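Local coordinates for FAD dependent oxidoreductase domain-containing protein (Deinococcus radiodurans R1, PDB 3C4N) that binds ADP and is probably an FAD-dependent oxidoreductase of the DAO type, although its substrate and reaction are unknown, at residues Gly84-Gln89 with Asp163-Thr168; Glu119-Leu124 with Ala266-Leu271; Ile228-Gly233 with Pro368-Leu373. One frame throughout, in Å; residues are numbered along the deposited sequence.

Contact 1 (Gly84-Gln89 with Asp163-Thr168); sequences GVWTAQ and DPRALT
Asp163 OD2 is gripped by two donors from the other segment, the hydroxyl of Thr87 and the backbone amide of Ala88. Thr87 OG1 donates over 2.6 Å to the anti lone pair of Asp163 OD2, away from the other carboxylate oxygen. Ala88 N reaches the same Asp163 OD2 at 2.8 Å from the syn side, 34° out of the carboxylate plane and through a bent hydrogen bond. The carboxylate swings across because Asp163 CG stands opposite its own backbone N (chi1 166°). Its second oxygen is held from within the segment: Arg165 N donates to Asp163 OD1 at 2.7 Å from above the carboxylate plane, which closes an Asx turn. With both oxygens engaged, the group has little freedom to rotate, and the bonds it accepts would probably stabilise its negative charge.

Beyond the carboxylate the chains pair as antiparallel strands. Trp86 N donates to Leu167 O and Leu167 N to Trp86 O, both 2.8 Å, the hydrogen-bonded pair of the ladder; Val85 and Thr168 form the non-hydrogen-bonded pair beside it. Trp86 and Leu167 send their side chains to one face, where Trp86 CB lies 4.0 Å from Leu167 CB. Farther out, the six-membered ring of Trp86 passes obliquely by the carbonyl of Arg165, with CE3 3.6 Å from Arg165 O. Helix 96-107 receives this face: Trp86 NE1 donates to Ala99 O, and the Arg165 guanidinium forms a salt bridge with Glu100.

Thr168, on the other face, has its polar partners on strand 118-127. A type I turn from Asp163 to Ala166 leads into strand 167-169, and the short strand 85-86 adds to it as an antiparallel partner in the large mixed sheet.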
loop_
_atom_site.group_PDB
_atom_site.type_symbol
_atom_site.label_atom_id
_atom_site.label_comp_id
_atom_site.label_asym_id
_atom_site.label_seq_id
_atom_site.Cartn_x
_atom_site.Cartn_y
_atom_site.Cartn_z
ATOM N N GLY A 84 -18.964 6.450 -12.867
ATOM C CA GLY A 84 -19.622 6.021 -11.636
ATOM C C GLY A 84 -21.123 6.301 -11.594
ATOM O O GLY A 84 -21.631 6.934 -10.665
ATOM N N VAL A 85 -21.845 5.828 -12.604
ATOM C CA VAL A 85 -23.285 6.029 -12.654
ATOM C C VAL A 85 -24.048 4.729 -12.429
ATOM O O VAL A 85 -23.941 3.801 -13.224
ATOM C CB VAL A 85 -23.748 6.570 -14.018
ATOM C CG1 VAL A 85 -25.255 6.748 -14.011
ATOM C CG2 VAL A 85 -23.061 7.885 -14.320
ATOM N N TRP A 86 -24.806 4.651 -11.344
ATOM C CA TRP A 86 -25.595 3.458 -11.097
ATOM C C TRP A 86 -26.991 3.795 -11.588
ATOM O O TRP A 86 -27.635 4.721 -11.079
ATOM C CB TRP A 86 -25.670 3.118 -9.616
ATOM C CG TRP A 86 -26.283 1.766 -9.366
ATOM C CD1 TRP A 86 -25.619 0.603 -9.116
ATOM C CD2 TRP A 86 -27.683 1.431 -9.368
ATOM N NE1 TRP A 86 -26.512 -0.433 -8.962
ATOM C CE2 TRP A 86 -27.785 0.051 -9.114
ATOM C CE3 TRP A 86 -28.857 2.165 -9.563
ATOM C CZ2 TRP A 86 -29.020 -0.614 -9.045
ATOM C CZ3 TRP A 86 -30.089 1.503 -9.496
ATOM C CH2 TRP A 86 -30.156 0.129 -9.241
ATOM N N THR A 87 -27.462 3.053 -12.582
ATOM C CA THR A 87 -28.796 3.302 -13.116
ATOM C C THR A 87 -29.517 2.025 -13.488
ATOM O O THR A 87 -28.927 1.131 -14.089
ATOM C CB THR A 87 -28.749 4.201 -14.365
ATOM O OG1 THR A 87 -30.074 4.353 -14.872
ATOM C CG2 THR A 87 -27.866 3.591 -15.445
ATOM N N ALA A 88 -30.798 1.955 -13.151
ATOM C CA ALA A 88 -31.607 0.782 -13.461
ATOM C C ALA A 88 -31.682 0.555 -14.965
ATOM O O ALA A 88 -32.152 -0.489 -15.415
ATOM C CB ALA A 88 -33.014 0.946 -12.884
ATOM N N GLN A 89 -31.212 1.522 -15.748
ATOM C CA GLN A 89 -31.256 1.374 -17.206
ATOM C C GLN A 89 -30.035 0.633 -17.725
ATOM O O GLN A 89 -29.941 0.323 -18.911
ATOM C CB GLN A 89 -31.375 2.747 -17.886
ATOM C CG GLN A 89 -32.704 3.446 -17.602
ATOM C CD GLN A 89 -32.778 4.848 -18.168
ATOM O OE1 GLN A 89 -33.754 5.572 -17.940
ATOM N NE2 GLN A 89 -31.748 5.245 -18.912
ATOM N N ASP A 163 -35.101 7.820 -14.469
ATOM C CA ASP A 163 -34.764 6.781 -13.495
ATOM C C ASP A 163 -34.498 7.502 -12.184
ATOM O O ASP A 163 -33.409 8.029 -11.963
ATOM C CB ASP A 163 -33.526 5.980 -13.921
ATOM C CG ASP A 163 -32.955 5.136 -12.786
ATOM O OD1 ASP A 163 -33.576 5.075 -11.701
ATOM O OD2 ASP A 163 -31.875 4.536 -12.975
ATOM N N PRO A 164 -35.501 7.543 -11.296
ATOM C CA PRO A 164 -35.374 8.215 -10.000
ATOM C C PRO A 164 -34.392 7.563 -9.031
ATOM O O PRO A 164 -33.991 8.183 -8.047
ATOM C CB PRO A 164 -36.808 8.202 -9.458
ATOM C CG PRO A 164 -37.649 8.150 -10.702
ATOM C CD PRO A 164 -36.895 7.131 -11.528
ATOM N N ARG A 165 -33.988 6.325 -9.307
ATOM C CA ARG A 165 -33.062 5.643 -8.411
ATOM C C ARG A 165 -31.593 5.689 -8.856
ATOM O O ARG A 165 -30.750 5.007 -8.281
ATOM C CB ARG A 165 -33.487 4.180 -8.226
ATOM C CG ARG A 165 -34.941 3.986 -7.802
ATOM C CD ARG A 165 -35.247 2.517 -7.611
ATOM N NE ARG A 165 -34.427 1.950 -6.537
ATOM C CZ ARG A 165 -33.890 0.735 -6.569
ATOM N NH1 ARG A 165 -34.081 -0.042 -7.625
ATOM N NH2 ARG A 165 -33.169 0.287 -5.552
ATOM N N ALA A 166 -31.280 6.487 -9.872
ATOM C CA ALA A 166 -29.900 6.568 -10.351
ATOM C C ALA A 166 -29.007 7.201 -9.286
ATOM O O ALA A 166 -29.455 8.033 -8.504
ATOM C CB ALA A 166 -29.838 7.368 -11.665
ATOM N N LEU A 167 -27.742 6.797 -9.261
ATOM C CA LEU A 167 -26.787 7.311 -8.291
ATOM C C LEU A 167 -25.449 7.682 -8.937
ATOM O O LEU A 167 -25.049 7.080 -9.934
ATOM C CB LEU A 167 -26.497 6.245 -7.232
ATOM C CG LEU A 167 -27.580 5.565 -6.401
ATOM C CD1 LEU A 167 -26.915 4.493 -5.566
ATOM C CD2 LEU A 167 -28.300 6.576 -5.519
ATOM N N THR A 168 -24.753 8.667 -8.372
ATOM C CA THR A 168 -23.425 9.005 -8.882
ATOM C C THR A 168 -22.407 8.893 -7.759
ATOM O O THR A 168 -22.688 9.241 -6.612
ATOM C CB THR A 168 -23.319 10.432 -9.488
ATOM O OG1 THR A 168 -23.905 11.390 -8.602
ATOM C CG2 THR A 168 -24.001 10.487 -10.847
#

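Contact 2 (Glu119-Leu124 with Ala266-Leu271); sequences EDRPLL and AQTPVL
Arg121 lies across Val270 and ends against the carbonyl of Thr268, its chain turned at chi3 (-70°). The aliphatic part of the chain serves as a ridge: Arg121 CD presses on Val270 CG2 at 3.6 Å, the two side chains crossing at about a right angle, while Arg121 CG rests against Pro269 CA. At the tip, Arg121 NH2 donates to Thr268 O over 2.9 Å, coming from 37° above the carbonyl plane, and the edge of the guanidinium also faces Ala266 CA and Thr268 N.

Val270 is held between two neighbours. One methyl, CG2, takes the Arg121 methylene, and the other, CG1, meets Leu123 CD1 at 3.9 Å. Leu123 crosses Val270 obliquely, with CD1 and CG against it. On the opposite face of the sheet Leu124 and Leu271 lie side by side and point the same way, with Leu271 CD2 fitted against both CB and CD1 of Leu124. Pro122 and Pro269 meet just before the strands join.

Leu123 with Val270 and Leu124 with Leu271 are parallel bridges; Leu124 N donates to Val270 O at 2.8 Å in a nearly straight hydrogen bond.

Arg121 NH1 forms a salt bridge with Glu119 OE1 at 3.1 Å, and Thr168 on strand 167-169 bonds to both Arg121 NE and Glu119 OE1. The buried guanidinium is thus surrounded by a carboxylate, a hydroxyl and main-chain oxygen, whose negative charge and dipoles would probably offset its positive charge, while apolar side chains pack on both faces of the strand pairing beyond it.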
loop_
_atom_site.group_PDB
_atom_site.type_symbol
_atom_site.label_atom_id
_atom_site.label_comp_id
_atom_site.label_asym_id
_atom_site.label_seq_id
_atom_site.Cartn_x
_atom_site.Cartn_y
_atom_site.Cartn_z
ATOM N N GLU A 119 -24.356 10.414 -4.110
ATOM C CA GLU A 119 -25.541 11.257 -4.144
ATOM C C GLU A 119 -26.647 10.674 -5.014
ATOM O O GLU A 119 -26.391 9.866 -5.910
ATOM C CB GLU A 119 -25.187 12.686 -4.604
ATOM C CG GLU A 119 -24.417 12.802 -5.914
ATOM C CD GLU A 119 -22.894 12.947 -5.735
ATOM O OE1 GLU A 119 -22.187 13.049 -6.761
ATOM O OE2 GLU A 119 -22.400 12.965 -4.586
ATOM N N ASP A 120 -27.882 11.055 -4.702
ATOM C CA ASP A 120 -29.049 10.607 -5.448
ATOM C C ASP A 120 -29.167 11.549 -6.620
ATOM O O ASP A 120 -29.285 12.761 -6.447
ATOM C CB ASP A 120 -30.300 10.691 -4.584
ATOM C CG ASP A 120 -30.191 9.845 -3.339
ATOM O OD1 ASP A 120 -29.814 8.660 -3.457
ATOM O OD2 ASP A 120 -30.479 10.359 -2.241
ATOM N N ARG A 121 -29.131 11.003 -7.821
ATOM C CA ARG A 121 -29.196 11.854 -8.986
ATOM C C ARG A 121 -29.976 11.138 -10.071
ATOM O O ARG A 121 -29.514 10.147 -10.619
ATOM C CB ARG A 121 -27.765 12.146 -9.449
ATOM C CG ARG A 121 -27.593 13.348 -10.336
ATOM C CD ARG A 121 -26.205 13.335 -10.948
ATOM N NE ARG A 121 -25.135 13.594 -9.992
ATOM C CZ ARG A 121 -24.909 14.772 -9.422
ATOM N NH1 ARG A 121 -23.898 14.919 -8.569
ATOM N NH2 ARG A 121 -25.695 15.802 -9.698
ATOM N N PRO A 122 -31.181 11.621 -10.386
ATOM C CA PRO A 122 -31.996 10.987 -11.425
ATOM C C PRO A 122 -31.289 11.021 -12.777
ATOM O O PRO A 122 -30.502 11.936 -13.054
ATOM C CB PRO A 122 -33.270 11.825 -11.419
ATOM C CG PRO A 122 -32.767 13.176 -11.045
ATOM C CD PRO A 122 -31.829 12.845 -9.900
ATOM N N LEU A 123 -31.578 10.022 -13.609
ATOM C CA LEU A 123 -30.978 9.907 -14.935
ATOM C C LEU A 123 -32.062 9.955 -16.002
ATOM O O LEU A 123 -33.060 9.249 -15.901
ATOM C CB LEU A 123 -30.186 8.599 -15.031
ATOM C CG LEU A 123 -29.394 8.323 -16.306
ATOM C CD1 LEU A 123 -28.278 7.335 -16.025
ATOM C CD2 LEU A 123 -30.328 7.783 -17.373
ATOM N N LEU A 124 -31.877 10.797 -17.018
ATOM C CA LEU A 124 -32.870 10.911 -18.085
ATOM C C LEU A 124 -32.331 10.429 -19.423
ATOM O O LEU A 124 -31.273 10.872 -19.850
ATOM C CB LEU A 124 -33.338 12.361 -18.249
ATOM C CG LEU A 124 -33.800 13.161 -17.031
ATOM C CD1 LEU A 124 -34.373 14.478 -17.518
ATOM C CD2 LEU A 124 -34.841 12.415 -16.255
ATOM N N ALA A 266 -24.934 19.956 -7.962
ATOM C CA ALA A 266 -24.770 18.713 -7.213
ATOM C C ALA A 266 -25.984 17.811 -7.365
ATOM O O ALA A 266 -25.914 16.609 -7.113
ATOM C CB ALA A 266 -24.539 19.020 -5.739
ATOM N N GLN A 267 -27.099 18.396 -7.782
ATOM C CA GLN A 267 -28.313 17.630 -7.937
ATOM C C GLN A 267 -28.857 17.630 -9.359
ATOM O O GLN A 267 -29.974 17.167 -9.603
ATOM C CB GLN A 267 -29.352 18.151 -6.955
ATOM C CG GLN A 267 -29.424 19.655 -6.897
ATOM C CD GLN A 267 -30.103 20.143 -5.632
ATOM O OE1 GLN A 267 -30.446 21.324 -5.513
ATOM N NE2 GLN A 267 -30.298 19.233 -4.669
ATOM N N THR A 268 -28.067 18.151 -10.297
ATOM C CA THR A 268 -28.480 18.167 -11.696
ATOM C C THR A 268 -28.385 16.730 -12.191
ATOM O O THR A 268 -27.339 16.086 -12.093
ATOM C CB THR A 268 -27.591 19.106 -12.566
ATOM O OG1 THR A 268 -27.858 18.863 -13.952
ATOM C CG2 THR A 268 -26.131 18.877 -12.299
ATOM N N PRO A 269 -29.493 16.206 -12.721
ATOM C CA PRO A 269 -29.572 14.833 -13.234
ATOM C C PRO A 269 -28.587 14.442 -14.336
ATOM O O PRO A 269 -28.059 15.292 -15.053
ATOM C CB PRO A 269 -31.035 14.713 -13.674
ATOM C CG PRO A 269 -31.423 16.124 -14.003
ATOM C CD PRO A 269 -30.759 16.933 -12.928
ATOM N N VAL A 270 -28.324 13.141 -14.429
ATOM C CA VAL A 270 -27.439 12.604 -15.454
ATOM C C VAL A 270 -28.308 12.570 -16.708
ATOM O O VAL A 270 -29.494 12.250 -16.632
ATOM C CB VAL A 270 -26.976 11.155 -15.114
ATOM C CG1 VAL A 270 -26.139 10.589 -16.244
ATOM C CG2 VAL A 270 -26.176 11.149 -13.820
ATOM N N LEU A 271 -27.732 12.912 -17.853
ATOM C CA LEU A 271 -28.479 12.923 -19.104
ATOM C C LEU A 271 -27.814 12.012 -20.113
ATOM O O LEU A 271 -26.590 11.874 -20.127
ATOM C CB LEU A 271 -28.533 14.342 -19.670
ATOM C CG LEU A 271 -29.165 15.405 -18.762
ATOM C CD1 LEU A 271 -28.667 16.790 -19.179
ATOM C CD2 LEU A 271 -30.681 15.313 -18.841
#

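Contact 3 (Ile228-Gly233 with Pro368-Leu373); sequences IIVAAG and PGLHLL. With ADP (adenosine-5'-diphosphate), chain C.
Val230 meets three consecutive residues of the partner strand, Leu370, His371 and Leu372. Its CB sits 3.4 Å from His371 O, the carbonyl that also accepts from Val230 N. CG1, opposite the backbone N (chi1 174°), touches Leu372 CD1 at 3.7 Å. CG2 branches the other way, over His371 O and on to Leu370 CD1 at 4.2 Å. The same Leu370 CD1 packs on Ile228 CG2, so this one methyl bridges two residues of strand 227-230. Both leucines approach obliquely.

The backbones pair as parallel strands with N-to-C directions 23° apart. Bonds alternate between them: Ile228 N to Gly369 O, His371 N to Ile228 O, Val230 N to His371 O at 2.7 Å, and Leu373 N to Val230 O. The first three are almost straight, whereas Leu373 N comes to Val230 O from 39° above the carbonyl plane, where the first strand gives way to a loop.

That loop reaches the nucleotide. Ala232 CB packs on the adenine at C8 and N7, and Ala232 CA lies 3.4 Å from ADP O4'. One water accepts from Gly233 N and donates to Leu373 O at 2.9 Å and to ADP O1B at 3.0 Å, linking the loop after strand 227-230 and the end region of strand 370-374 to the terminal phosphate.

Strand 227-230 lies between strand 36-42 and strand 370-374 in the parallel part of a Rossmann-type sheet. Helices 46-58 and 379-398 cover the face bearing Ile229 and His371, helix 236-244 packs on Val230 and Leu370 on the other, and strand 362-367 runs antiparallel along the far edge of strand 370-374.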
loop_
_atom_site.group_PDB
_atom_site.type_symbol
_atom_site.label_atom_id
_atom_site.label_comp_id
_atom_site.label_asym_id
_atom_site.label_seq_id
_atom_site.Cartn_x
_atom_site.Cartn_y
_atom_site.Cartn_z
ATOM N N ILE A 228 -5.259 -17.781 -8.524
ATOM C CA ILE A 228 -4.861 -16.537 -9.181
ATOM C C ILE A 228 -6.050 -15.852 -9.855
ATOM O O ILE A 228 -6.649 -16.393 -10.790
ATOM C CB ILE A 228 -3.797 -16.797 -10.268
ATOM C CG1 ILE A 228 -2.524 -17.356 -9.627
ATOM C CG2 ILE A 228 -3.534 -15.519 -11.052
ATOM C CD1 ILE A 228 -1.456 -17.773 -10.620
ATOM N N ILE A 229 -6.378 -14.657 -9.373
ATOM C CA ILE A 229 -7.471 -13.869 -9.925
ATOM C C ILE A 229 -6.896 -12.779 -10.827
ATOM O O ILE A 229 -6.160 -11.904 -10.371
ATOM C CB ILE A 229 -8.305 -13.223 -8.801
ATOM C CG1 ILE A 229 -8.916 -14.324 -7.936
ATOM C CG2 ILE A 229 -9.380 -12.326 -9.383
ATOM C CD1 ILE A 229 -9.718 -13.806 -6.785
ATOM N N VAL A 230 -7.231 -12.863 -12.112
ATOM C CA VAL A 230 -6.778 -11.916 -13.125
ATOM C C VAL A 230 -7.758 -10.760 -13.269
ATOM O O VAL A 230 -8.726 -10.834 -14.028
ATOM C CB VAL A 230 -6.624 -12.612 -14.497
ATOM C CG1 VAL A 230 -6.288 -11.609 -15.569
ATOM C CG2 VAL A 230 -5.556 -13.673 -14.424
ATOM N N ALA A 231 -7.483 -9.687 -12.530
ATOM C CA ALA A 231 -8.302 -8.473 -12.533
ATOM C C ALA A 231 -7.514 -7.334 -13.171
ATOM O O ALA A 231 -7.510 -6.226 -12.649
ATOM C CB ALA A 231 -8.675 -8.099 -11.113
ATOM N N ALA A 232 -6.869 -7.608 -14.303
ATOM C CA ALA A 232 -6.065 -6.605 -14.968
ATOM C C ALA A 232 -6.895 -5.730 -15.884
ATOM O O ALA A 232 -6.356 -4.961 -16.674
ATOM C CB ALA A 232 -4.945 -7.277 -15.752
ATOM N N GLY A 233 -8.213 -5.828 -15.758
ATOM C CA GLY A 233 -9.085 -5.041 -16.608
ATOM C C GLY A 233 -8.920 -5.469 -18.057
ATOM O O GLY A 233 -8.754 -6.653 -18.352
ATOM N N PRO A 368 -7.887 -24.662 -13.718
ATOM C CA PRO A 368 -7.901 -24.898 -12.277
ATOM C C PRO A 368 -7.221 -23.781 -11.485
ATOM O O PRO A 368 -6.042 -23.494 -11.688
ATOM C CB PRO A 368 -7.186 -26.239 -12.159
ATOM C CG PRO A 368 -7.675 -26.964 -13.392
ATOM C CD PRO A 368 -7.518 -25.886 -14.454
ATOM N N GLY A 369 -7.988 -23.149 -10.599
ATOM C CA GLY A 369 -7.462 -22.080 -9.770
ATOM C C GLY A 369 -7.196 -20.754 -10.464
ATOM O O GLY A 369 -6.729 -19.808 -9.827
ATOM N N LEU A 370 -7.493 -20.683 -11.761
ATOM C CA LEU A 370 -7.277 -19.468 -12.541
ATOM C C LEU A 370 -8.588 -18.787 -12.951
ATOM O O LEU A 370 -9.377 -19.357 -13.711
ATOM C CB LEU A 370 -6.461 -19.781 -13.797
ATOM C CG LEU A 370 -6.037 -18.557 -14.603
ATOM C CD1 LEU A 370 -5.039 -17.748 -13.771
ATOM C CD2 LEU A 370 -5.396 -18.983 -15.907
ATOM N N HIS A 371 -8.810 -17.571 -12.451
ATOM C CA HIS A 371 -10.025 -16.817 -12.762
ATOM C C HIS A 371 -9.764 -15.511 -13.483
ATOM O O HIS A 371 -8.819 -14.793 -13.161
ATOM C CB HIS A 371 -10.811 -16.498 -11.493
ATOM C CG HIS A 371 -11.228 -17.712 -10.731
ATOM N ND1 HIS A 371 -10.429 -18.295 -9.772
ATOM C CD2 HIS A 371 -12.329 -18.491 -10.831
ATOM C CE1 HIS A 371 -11.021 -19.383 -9.313
ATOM N NE2 HIS A 371 -12.174 -19.526 -9.939
ATOM N N LEU A 372 -10.614 -15.207 -14.457
ATOM C CA LEU A 372 -10.504 -13.961 -15.202
ATOM C C LEU A 372 -11.703 -13.076 -14.841
ATOM O O LEU A 372 -12.842 -13.393 -15.179
ATOM C CB LEU A 372 -10.471 -14.241 -16.709
ATOM C CG LEU A 372 -10.581 -13.024 -17.641
ATOM C CD1 LEU A 372 -9.410 -12.076 -17.429
ATOM C CD2 LEU A 372 -10.608 -13.509 -19.077
ATOM N N LEU A 373 -11.425 -11.975 -14.146
ATOM C CA LEU A 373 -12.436 -11.020 -13.695
ATOM C C LEU A 373 -12.542 -9.866 -14.669
ATOM O O LEU A 373 -11.556 -9.187 -14.946
ATOM C CB LEU A 373 -12.050 -10.472 -12.313
ATOM C CG LEU A 373 -12.956 -9.467 -11.582
ATOM C CD1 LEU A 373 -14.381 -9.994 -11.548
ATOM C CD2 LEU A 373 -12.437 -9.243 -10.159
HETATM P PB ADP C . -10.945 -2.685 -13.837
HETATM O O1B ADP C . -11.496 -3.902 -14.432
HETATM O O2B ADP C . -11.278 -2.612 -12.273
HETATM O O3B ADP C . -11.544 -1.377 -14.571
HETATM P PA ADP C . -8.708 -1.320 -14.227
HETATM O O1A ADP C . -8.393 -1.197 -15.663
HETATM O O2A ADP C . -9.668 -0.090 -13.794
HETATM O O3A ADP C . -9.384 -2.741 -13.912
HETATM O "O5'" ADP C . -7.416 -1.442 -13.292
HETATM C "C5'" ADP C . -7.092 -2.794 -13.188
HETATM C "C4'" ADP C . -5.657 -2.963 -12.764
HETATM O "O4'" ADP C . -4.744 -4.020 -13.161
HETATM C "C3'" ADP C . -5.165 -1.685 -13.369
HETATM O "O3'" ADP C . -5.427 -0.595 -12.485
HETATM C "C2'" ADP C . -3.675 -1.921 -13.631
HETATM O "O2'" ADP C . -2.888 -0.932 -12.946
HETATM C "C1'" ADP C . -3.446 -3.373 -13.126
HETATM N N9 ADP C . -2.683 -4.206 -13.999
HETATM C C8 ADP C . -2.896 -4.318 -15.382
HETATM N N7 ADP C . -1.997 -5.141 -15.893
HETATM C C5 ADP C . -1.211 -5.622 -14.893
HETATM C C6 ADP C . -0.186 -6.598 -14.787
HETATM N N6 ADP C . 0.029 -7.534 -15.822
HETATM N N1 ADP C . 0.405 -6.801 -13.589
HETATM C C2 ADP C . 0.024 -6.133 -12.501
HETATM N N3 ADP C . -0.936 -5.283 -12.517
HETATM C C4 ADP C . -1.664 -5.028 -13.680
HETATM O O HOH W 1 -10.535 -6.695 -13.923
HETATM O O HOH W 2 -8.902 -8.624 -16.415
#

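Overall arrangement
Contacts 1 and 2 are neighbours in one mixed sheet, their centres 8 Å apart. Strand 118-127 runs between strands 167-169 and 270-273, so it joins the antiparallel pairing of contact 1 to the parallel pairing of contact 2; Asp163 N probably bonds to Leu123 O at 2.9 Å. Contact 3 belongs to the other large sheet, on the opposite side of the chain's centre, about 28 Å from contact 1 and 35 Å from contact 2 between centres. It holds part of the ADP pocket. Gly84 of contact 1 is about 11 Å from the bound ADP, while contact 2 lies away from the nucleotide pocket.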